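Local atomic coordinates of Methylcobalamin\: coenzyme M methyltransferase (Methanosarcina mazei, PDB entry 4AY7), a protein that probably transfers the methyl group of a methylated corrinoid to coenzyme M in methanogenesis, using a zinc site within a TIM-barrel fold. Residues Asn69-Gly74 / Glu142-Asp147; Glu89-Glu94 / Ala122-Arg127; Lys113-Ala118 / Glu182-Ile187. All coordinates share one frame; numbering follows the deposited sequence.

Contact 1: residues Asn69-Gly74 / Glu142-Asp147; sequences NHELSG and EKVGPD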
loop_
_atom_site.group_PDB
_atom_site.type_symbol
_atom_site.label_atom_id
_atom_site.label_comp_id
_atom_site.label_asym_id
_atom_site.label_seq_id
_atom_site.Cartn_x
_atom_site.Cartn_y
_atom_site.Cartn_z
ATOM N N ASN A 69 -5.657 2.629 15.080
ATOM C CA ASN A 69 -5.551 1.249 14.610
ATOM C C ASN A 69 -4.117 0.720 14.774
ATOM O O ASN A 69 -3.634 -0.130 13.954
ATOM C CB ASN A 69 -6.024 1.060 13.133
ATOM C CG ASN A 69 -6.385 -0.406 12.824
ATOM O OD1 ASN A 69 -6.129 -1.283 13.668
ATOM N ND2 ASN A 69 -7.004 -0.682 11.665
ATOM N N HIS A 70 -3.438 1.299 15.768
ATOM C CA HIS A 70 -2.187 0.813 16.286
ATOM C C HIS A 70 -2.380 0.590 17.764
ATOM O O HIS A 70 -2.127 -0.490 18.294
ATOM C CB HIS A 70 -1.058 1.818 16.013
ATOM C CG HIS A 70 0.167 1.556 16.807
ATOM N ND1 HIS A 70 0.834 0.382 16.730
ATOM C CD2 HIS A 70 0.824 2.327 17.750
ATOM C CE1 HIS A 70 1.878 0.398 17.589
ATOM N NE2 HIS A 70 1.878 1.594 18.212
ATOM N N GLU A 71 -2.823 1.626 18.436
ATOM C CA GLU A 71 -2.953 1.589 19.878
ATOM C C GLU A 71 -4.135 0.706 20.380
ATOM O O GLU A 71 -3.980 0.015 21.359
ATOM C CB GLU A 71 -2.899 3.027 20.447
ATOM C CG GLU A 71 -1.469 3.589 20.247
ATOM C CD GLU A 71 -1.199 4.997 20.809
ATOM O OE1 GLU A 71 -2.077 5.559 21.505
ATOM O OE2 GLU A 71 -0.079 5.538 20.552
ATOM N N LEU A 72 -5.251 0.665 19.660
ATOM C CA LEU A 72 -6.372 -0.182 20.017
ATOM C C LEU A 72 -6.341 -1.593 19.382
ATOM O O LEU A 72 -6.949 -2.549 19.923
ATOM C CB LEU A 72 -7.695 0.541 19.708
ATOM C CG LEU A 72 -7.962 1.712 20.641
ATOM C CD1 LEU A 72 -9.081 2.591 20.125
ATOM C CD2 LEU A 72 -8.285 1.177 22.038
ATOM N N SER A 73 -5.659 -1.770 18.236
ATOM C CA SER A 73 -5.731 -3.051 17.541
ATOM C C SER A 73 -4.545 -3.980 17.828
ATOM O O SER A 73 -4.682 -5.185 17.701
ATOM C CB SER A 73 -5.798 -2.866 16.041
ATOM O OG SER A 73 -4.581 -2.234 15.598
ATOM N N GLY A 74 -3.398 -3.392 18.139
ATOM C CA GLY A 74 -2.185 -4.059 18.350
ATOM C C GLY A 74 -1.402 -4.347 17.061
ATOM O O GLY A 74 -0.364 -5.033 17.133
ATOM N N GLU A 142 6.253 11.753 16.431
ATOM C CA GLU A 142 6.444 12.384 17.702
ATOM C C GLU A 142 5.704 11.628 18.781
ATOM O O GLU A 142 6.168 11.586 19.897
ATOM C CB GLU A 142 5.977 13.862 17.666
ATOM C CG GLU A 142 6.218 14.569 18.986
ATOM C CD GLU A 142 6.124 16.091 18.883
ATOM O OE1 GLU A 142 5.519 16.646 17.893
ATOM O OE2 GLU A 142 6.648 16.735 19.829
ATOM N N LYS A 143 4.546 11.074 18.465
ATOM C CA LYS A 143 3.746 10.390 19.488
ATOM C C LYS A 143 4.262 8.989 19.804
ATOM O O LYS A 143 4.282 8.583 20.963
ATOM C CB LYS A 143 2.298 10.222 19.088
ATOM C CG LYS A 143 1.424 10.207 20.331
ATOM C CD LYS A 143 0.501 9.014 20.407
ATOM C CE LYS A 143 -0.321 9.068 21.712
ATOM N NZ LYS A 143 -1.712 8.612 21.383
ATOM N N VAL A 144 4.576 8.217 18.787
ATOM C CA VAL A 144 5.016 6.836 19.027
ATOM C C VAL A 144 6.520 6.656 19.271
ATOM O O VAL A 144 6.953 5.605 19.790
ATOM C CB VAL A 144 4.620 5.920 17.871
ATOM C CG1 VAL A 144 3.132 5.972 17.683
ATOM C CG2 VAL A 144 5.419 6.240 16.579
ATOM N N GLY A 145 7.331 7.649 18.899
ATOM C CA GLY A 145 8.751 7.528 19.126
ATOM C C GLY A 145 9.455 6.657 18.081
ATOM O O GLY A 145 8.848 6.257 17.031
ATOM N N PRO A 146 10.746 6.408 18.313
ATOM C CA PRO A 146 11.580 5.876 17.277
ATOM C C PRO A 146 11.403 4.377 17.059
ATOM O O PRO A 146 11.815 3.895 16.011
ATOM C CB PRO A 146 13.011 6.188 17.770
ATOM C CG PRO A 146 12.889 6.238 19.258
ATOM C CD PRO A 146 11.497 6.716 19.551
ATOM N N ASP A 147 10.760 3.679 17.991
ATOM C CA ASP A 147 10.721 2.207 17.933
ATOM C C ASP A 147 9.516 1.523 17.282
ATOM O O ASP A 147 9.474 0.284 17.229
ATOM C CB ASP A 147 10.908 1.648 19.338
ATOM C CG ASP A 147 12.280 2.029 19.931
ATOM O OD1 ASP A 147 13.275 2.327 19.188
ATOM O OD2 ASP A 147 12.373 1.975 21.166
#
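The carboxylate of Glu71 takes the ammonium group of Lys143 on the syn side of OE1, with NZ lifted 23° out of the carboxylate plane. Lys143 NZ lies 3.1 Å from Glu71 OE1, a salt bridge with a hydrogen bond in it, while OE2 of Glu71 lies beside the lysine chain, 3.5 Å from CD of Lys143. The His70 imidazole is the second flat group: Val144 approaches it obliquely, CG1 of Val144 standing 4.3 Å from CD2 of His70. ND1 of the ring bonds to the carbonyl oxygen of Leu75, which probably helps fix its rotation.

The two charged chains meet from opposite directions. Glu71 runs out extended (chi2 -177°), whereas Lys143 kinks at chi2 and again at chi4 to bring its ammonium group to the acid. Both Lys143 and Val144 also pack on Leu67, one turn earlier in helix 59-71, joining the last turns of helices 59-71 and 130-144. Gly145, with positive phi, then turns the chain out of the second helix.

Because Glu71 and Lys143 are exposed, solvent probably screens their attraction, and this surface salt bridge is likely to add only modestly to the apolar contact beside it.

Contact 2: residues Glu89-Glu94 / Ala122-Arg127; sequences EAMGCE and ADLLQR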
loop_
_atom_site.group_PDB
_atom_site.type_symbol
_atom_site.label_atom_id
_atom_site.label_comp_id
_atom_site.label_asym_id
_atom_site.label_seq_id
_atom_site.Cartn_x
_atom_site.Cartn_y
_atom_site.Cartn_z
ATOM N N GLU A 89 -3.813 13.693 -7.284
ATOM C CA GLU A 89 -4.384 14.978 -7.087
ATOM C C GLU A 89 -3.341 16.080 -7.101
ATOM O O GLU A 89 -3.615 17.140 -7.670
ATOM C CB GLU A 89 -5.088 15.046 -5.756
ATOM C CG GLU A 89 -5.694 16.398 -5.477
ATOM C CD GLU A 89 -6.552 16.413 -4.209
ATOM O OE1 GLU A 89 -6.115 15.818 -3.239
ATOM O OE2 GLU A 89 -7.649 17.018 -4.099
ATOM N N ALA A 90 -2.236 15.900 -6.429
ATOM C CA ALA A 90 -1.112 16.863 -6.504
ATOM C C ALA A 90 -0.585 17.021 -7.928
ATOM O O ALA A 90 -0.299 18.149 -8.341
ATOM C CB ALA A 90 -0.037 16.470 -5.525
ATOM N N MET A 91 -0.685 15.964 -8.711
ATOM C CA MET A 91 -0.364 15.986 -10.147
ATOM C C MET A 91 -1.440 16.597 -11.069
ATOM O O MET A 91 -1.224 16.648 -12.294
ATOM C CB MET A 91 0.047 14.596 -10.632
ATOM C CG MET A 91 1.431 14.095 -10.121
ATOM S SD MET A 91 2.755 15.068 -10.878
ATOM C CE MET A 91 2.644 14.285 -12.512
ATOM N N GLY A 92 -2.594 16.991 -10.517
ATOM C CA GLY A 92 -3.647 17.691 -11.277
ATOM C C GLY A 92 -4.981 16.961 -11.449
ATOM O O GLY A 92 -5.915 17.522 -11.947
ATOM N N CYS A 93 -5.102 15.725 -10.940
ATOM C CA CYS A 93 -6.394 15.060 -10.918
ATOM C C CYS A 93 -7.419 15.758 -9.996
ATOM O O CYS A 93 -7.093 16.326 -8.949
ATOM C CB CYS A 93 -6.253 13.562 -10.522
ATOM S SG CYS A 93 -5.295 12.554 -11.701
ATOM N N GLU A 94 -8.665 15.647 -10.399
ATOM C CA GLU A 94 -9.801 16.059 -9.592
ATOM C C GLU A 94 -10.370 14.848 -8.859
ATOM O O GLU A 94 -10.634 13.849 -9.483
ATOM C CB GLU A 94 -10.839 16.797 -10.476
ATOM C CG GLU A 94 -12.239 17.123 -9.867
ATOM C CD GLU A 94 -12.241 18.090 -8.683
ATOM O OE1 GLU A 94 -11.264 18.864 -8.532
ATOM O OE2 GLU A 94 -13.254 18.086 -7.896
ATOM N N ALA A 122 7.394 21.723 -10.361
ATOM C CA ALA A 122 8.578 21.948 -9.586
ATOM C C ALA A 122 8.223 21.999 -8.128
ATOM O O ALA A 122 9.049 21.653 -7.259
ATOM C CB ALA A 122 9.298 23.224 -9.997
ATOM N N ASP A 123 6.979 22.339 -7.828
ATOM C CA ASP A 123 6.582 22.452 -6.459
ATOM C C ASP A 123 5.595 21.368 -6.016
ATOM O O ASP A 123 4.748 21.616 -5.132
ATOM C CB ASP A 123 5.973 23.824 -6.223
ATOM C CG ASP A 123 4.687 24.027 -7.024
ATOM O OD1 ASP A 123 4.426 23.276 -8.015
ATOM O OD2 ASP A 123 3.920 24.937 -6.682
ATOM N N LEU A 124 5.709 20.202 -6.658
ATOM C CA LEU A 124 4.856 19.038 -6.376
ATOM C C LEU A 124 4.571 18.891 -4.876
ATOM O O LEU A 124 3.438 18.731 -4.459
ATOM C CB LEU A 124 5.558 17.768 -6.832
ATOM C CG LEU A 124 4.711 16.499 -6.674
ATOM C CD1 LEU A 124 3.453 16.592 -7.491
ATOM C CD2 LEU A 124 5.561 15.298 -7.073
ATOM N N LEU A 125 5.611 18.984 -4.058
ATOM C CA LEU A 125 5.446 18.660 -2.624
ATOM C C LEU A 125 4.599 19.647 -1.806
ATOM O O LEU A 125 4.167 19.363 -0.688
ATOM C CB LEU A 125 6.824 18.422 -2.003
ATOM C CG LEU A 125 7.631 17.176 -2.474
ATOM C CD1 LEU A 125 8.933 17.122 -1.676
ATOM C CD2 LEU A 125 6.920 15.768 -2.413
ATOM N N GLN A 126 4.350 20.801 -2.355
ATOM C CA GLN A 126 3.455 21.773 -1.731
ATOM C C GLN A 126 2.031 21.688 -2.223
ATOM O O GLN A 126 1.148 22.349 -1.654
ATOM C CB GLN A 126 3.986 23.201 -1.910
ATOM C CG GLN A 126 5.253 23.520 -1.145
ATOM C CD GLN A 126 6.315 24.041 -2.093
ATOM O OE1 GLN A 126 6.666 25.243 -2.102
ATOM N NE2 GLN A 126 6.774 23.145 -2.981
ATOM N N ARG A 127 1.810 20.870 -3.237
ATOM C CA ARG A 127 0.517 20.731 -3.878
ATOM C C ARG A 127 -0.441 19.725 -3.270
ATOM O O ARG A 127 -0.027 18.738 -2.685
ATOM C CB ARG A 127 0.696 20.402 -5.350
ATOM C CG ARG A 127 1.347 21.541 -6.105
ATOM C CD ARG A 127 1.309 21.298 -7.608
ATOM N NE ARG A 127 1.934 22.453 -8.291
ATOM C CZ ARG A 127 1.552 22.941 -9.459
ATOM N NH1 ARG A 127 0.555 22.352 -10.124
ATOM N NH2 ARG A 127 2.177 24.022 -9.979
HETATM O O HOH W 1 -0.833 20.281 -9.521
#
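Ala90 is the tight point of this contact. Its CB points at the 122-127 loop and is met by three groups of it: the carbonyl oxygen of Arg127 at 3.6 Å, CB of Arg127 at 4.0 Å, and CD1 of Leu124 at 4.0 Å. That same Leu124 methyl also reaches the Met91 thioether, with SD 3.8 Å from CD1. Leu124 gets there with CG anti to its backbone N (chi1 -176°), which swings the isobutyl group across to the helix end. Met91 starts off pointing away from the loop, but its chain folds back at chi2 and lays SD against the leucine methyl. Ala90, Met91 and Leu124 are all buried.

The other side is polar, and a water does the joining. It donates to the carbonyl oxygen of Ala90 (2.5 Å) and accepts from NH1 of Arg127 (2.6 Å), lying at the guanidinium edge in its plane. The exposed arginine is steadied within its own segment: NE forms a short salt bridge to OD1 of Asp123 at 2.6 Å, meeting that oxygen from above the carboxylate plane, 36° out of it, and NH2 adds a weak bond to the same atom.

In the fold, helix 86-90 ends here in a Schellman motif at Gly92, and the chain goes on into strand 94-96 of the two-stranded antiparallel sheet. Ile130 of helix 130-144 backs Ala90 and Leu124, while Met91 also packs on Leu164 of helix 157-165 and on Ala191 of helix 178-202.

Contact 3: residues Lys113-Ala118 / Glu182-Ile187; sequences KDLEGA and EQALDI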
loop_
_atom_site.group_PDB
_atom_site.type_symbol
_atom_site.label_atom_id
_atom_site.label_comp_id
_atom_site.label_asym_id
_atom_site.label_seq_id
_atom_site.Cartn_x
_atom_site.Cartn_y
_atom_site.Cartn_z
ATOM N N LYS A 113 -6.337 13.352 -23.511
ATOM C CA LYS A 113 -6.203 13.215 -24.972
ATOM C C LYS A 113 -4.773 13.337 -25.528
ATOM O O LYS A 113 -4.514 12.963 -26.684
ATOM C CB LYS A 113 -7.133 14.244 -25.626
ATOM C CG LYS A 113 -8.582 13.869 -25.395
ATOM C CD LYS A 113 -9.534 14.885 -25.966
ATOM C CE LYS A 113 -10.661 14.205 -26.753
ATOM N NZ LYS A 113 -10.604 14.497 -28.224
ATOM N N ASP A 114 -3.852 13.831 -24.700
ATOM C CA ASP A 114 -2.492 14.125 -25.115
ATOM C C ASP A 114 -1.729 14.457 -23.863
ATOM O O ASP A 114 -2.352 14.735 -22.783
ATOM C CB ASP A 114 -2.514 15.351 -26.066
ATOM C CG ASP A 114 -3.031 16.619 -25.377
ATOM O OD1 ASP A 114 -2.206 17.294 -24.719
ATOM O OD2 ASP A 114 -4.278 16.863 -25.386
ATOM N N LEU A 115 -0.433 14.633 -24.011
ATOM C CA LEU A 115 0.402 14.959 -22.879
ATOM C C LEU A 115 1.087 16.301 -22.982
ATOM O O LEU A 115 2.154 16.519 -22.387
ATOM C CB LEU A 115 1.430 13.809 -22.629
ATOM C CG LEU A 115 0.858 12.451 -22.247
ATOM C CD1 LEU A 115 1.909 11.275 -22.307
ATOM C CD2 LEU A 115 0.326 12.491 -20.832
ATOM N N GLU A 116 0.463 17.229 -23.701
ATOM C CA GLU A 116 1.072 18.508 -23.914
ATOM C C GLU A 116 1.140 19.292 -22.651
ATOM O O GLU A 116 0.156 19.557 -22.008
ATOM C CB GLU A 116 0.319 19.294 -25.003
ATOM C CG GLU A 116 0.486 18.679 -26.390
ATOM C CD GLU A 116 1.946 18.442 -26.760
ATOM O OE1 GLU A 116 2.835 19.302 -26.445
ATOM O OE2 GLU A 116 2.226 17.406 -27.378
ATOM N N GLY A 117 2.343 19.652 -22.275
ATOM C CA GLY A 117 2.519 20.412 -21.045
ATOM C C GLY A 117 2.677 19.527 -19.840
ATOM O O GLY A 117 2.921 20.056 -18.786
ATOM N N ALA A 118 2.487 18.193 -19.945
ATOM C CA ALA A 118 2.529 17.295 -18.758
ATOM C C ALA A 118 3.914 17.190 -18.242
ATOM O O ALA A 118 4.826 16.899 -19.034
ATOM C CB ALA A 118 2.029 15.921 -19.118
ATOM N N GLU A 182 4.495 5.259 -22.679
ATOM C CA GLU A 182 5.780 5.448 -22.013
ATOM C C GLU A 182 6.095 6.795 -21.453
ATOM O O GLU A 182 6.667 6.894 -20.363
ATOM C CB GLU A 182 6.948 5.014 -22.905
ATOM C CG GLU A 182 7.010 3.516 -23.115
ATOM C CD GLU A 182 8.330 3.142 -23.798
ATOM O OE1 GLU A 182 9.438 3.567 -23.334
ATOM O OE2 GLU A 182 8.241 2.488 -24.845
ATOM N N GLN A 183 5.670 7.847 -22.138
ATOM C CA GLN A 183 5.859 9.191 -21.580
ATOM C C GLN A 183 5.099 9.356 -20.279
ATOM O O GLN A 183 5.639 9.900 -19.320
ATOM C CB GLN A 183 5.412 10.243 -22.568
ATOM C CG GLN A 183 5.894 11.595 -22.151
ATOM C CD GLN A 183 5.476 12.660 -23.129
ATOM O OE1 GLN A 183 5.010 12.381 -24.278
ATOM N NE2 GLN A 183 5.676 13.900 -22.710
ATOM N N ALA A 184 3.855 8.874 -20.238
ATOM C CA ALA A 184 3.068 8.964 -18.988
ATOM C C ALA A 184 3.653 8.186 -17.817
ATOM O O ALA A 184 3.711 8.667 -16.659
ATOM C CB ALA A 184 1.630 8.521 -19.258
ATOM N N LEU A 185 4.053 6.949 -18.100
ATOM C CA LEU A 185 4.724 6.111 -17.129
ATOM C C LEU A 185 5.968 6.783 -16.616
ATOM O O LEU A 185 6.165 6.831 -15.426
ATOM C CB LEU A 185 5.066 4.770 -17.760
ATOM C CG LEU A 185 3.825 3.895 -17.987
ATOM C CD1 LEU A 185 4.158 2.690 -18.875
ATOM C CD2 LEU A 185 3.316 3.392 -16.644
ATOM N N ASP A 186 6.744 7.437 -17.474
ATOM C CA ASP A 186 7.927 8.116 -17.013
ATOM C C ASP A 186 7.658 9.303 -16.121
ATOM O O ASP A 186 8.335 9.475 -15.103
ATOM C CB ASP A 186 8.846 8.519 -18.216
ATOM C CG ASP A 186 9.528 7.258 -18.882
ATOM O OD1 ASP A 186 9.487 6.145 -18.282
ATOM O OD2 ASP A 186 10.034 7.394 -20.014
ATOM N N ILE A 187 6.685 10.145 -16.474
ATOM C CA ILE A 187 6.314 11.261 -15.611
ATOM C C ILE A 187 5.753 10.729 -14.286
ATOM O O ILE A 187 6.140 11.229 -13.207
ATOM C CB ILE A 187 5.240 12.150 -16.257
ATOM C CG1 ILE A 187 5.792 12.803 -17.552
ATOM C CG2 ILE A 187 4.763 13.206 -15.287
ATOM C CD1 ILE A 187 4.733 13.213 -18.554
#
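Leu115 and Ala118, the two ends of a type II beta turn, face helix 178-202, with CA of Leu115 7.6 Å from CA of Ala184 and CA of Ala118 7.8 Å from CA of Ile187.

Leu115 does its work with one methyl. CD1 of Leu115 lies 3.7 Å from CB of Gln183 and sits equally close to the backbone N of Ala184, whose CB is a little farther off at 4.1 Å. A chi1 of -167° sends the Gln183 chain away from its own N, and it stays extended beyond CG, sliding past the leucine in the opposite direction. Its aliphatic part and then its amide thus run alongside the leucine methyl, OE1 of Gln183 coming within 3.8 Å of CD1 of Leu115. One helical turn on, Ile187 offers CD1 to Ala118, touching CB at 3.9 Å and also approaching the carbonyl oxygen. The contact is mainly van der Waals packing of methyls, some of it against polar atoms, with the exposed glutamine at its margin.

The turn is closed by the bond from Ala118 N to Leu115 O (3.0 Å), and Gly117 supplies the positive phi that its third position needs. Just ahead of it, Asp114 forms an Asx turn: OD1 of Asp114 accepts from Glu116 N at 2.9 Å through its anti lone pair. These two bonds probably stiffen a stretch that has no helix or strand of its own.

Glu182 and Asp186 look elsewhere, both forming salt bridges with Arg231 of helix 221-238. Val165, at the end of helix 157-165, packs against both Leu115 and Ala184. In the long loop between strand 105-108 and helix 130-144, Val120 touches Ile187 and Tyr111 touches Ala118, and the loop is in this way laid against helix 178-202.

Contacts 2 and 3 are neighbours, their centres about 15 Å apart, and they touch where CE of Met91 meets CG2 of Ile187 at 3.7 Å. Both use the long loop between strand 105-108 and helix 130-144, which contact 3 fastens to helix 178-202 and contact 2 to the end of helix 86-90. Contact 1 lies far off, its centre about 29 Å from that of contact 2 and about 40 Å from that of contact 3, on the opposite side of the chain's centre from contact 3. Along the chain contact 2 is nested within contact 1, while contact 3 crosses both. All three join helices and loops at the periphery of this TIM-barrel protein, away from the zinc site.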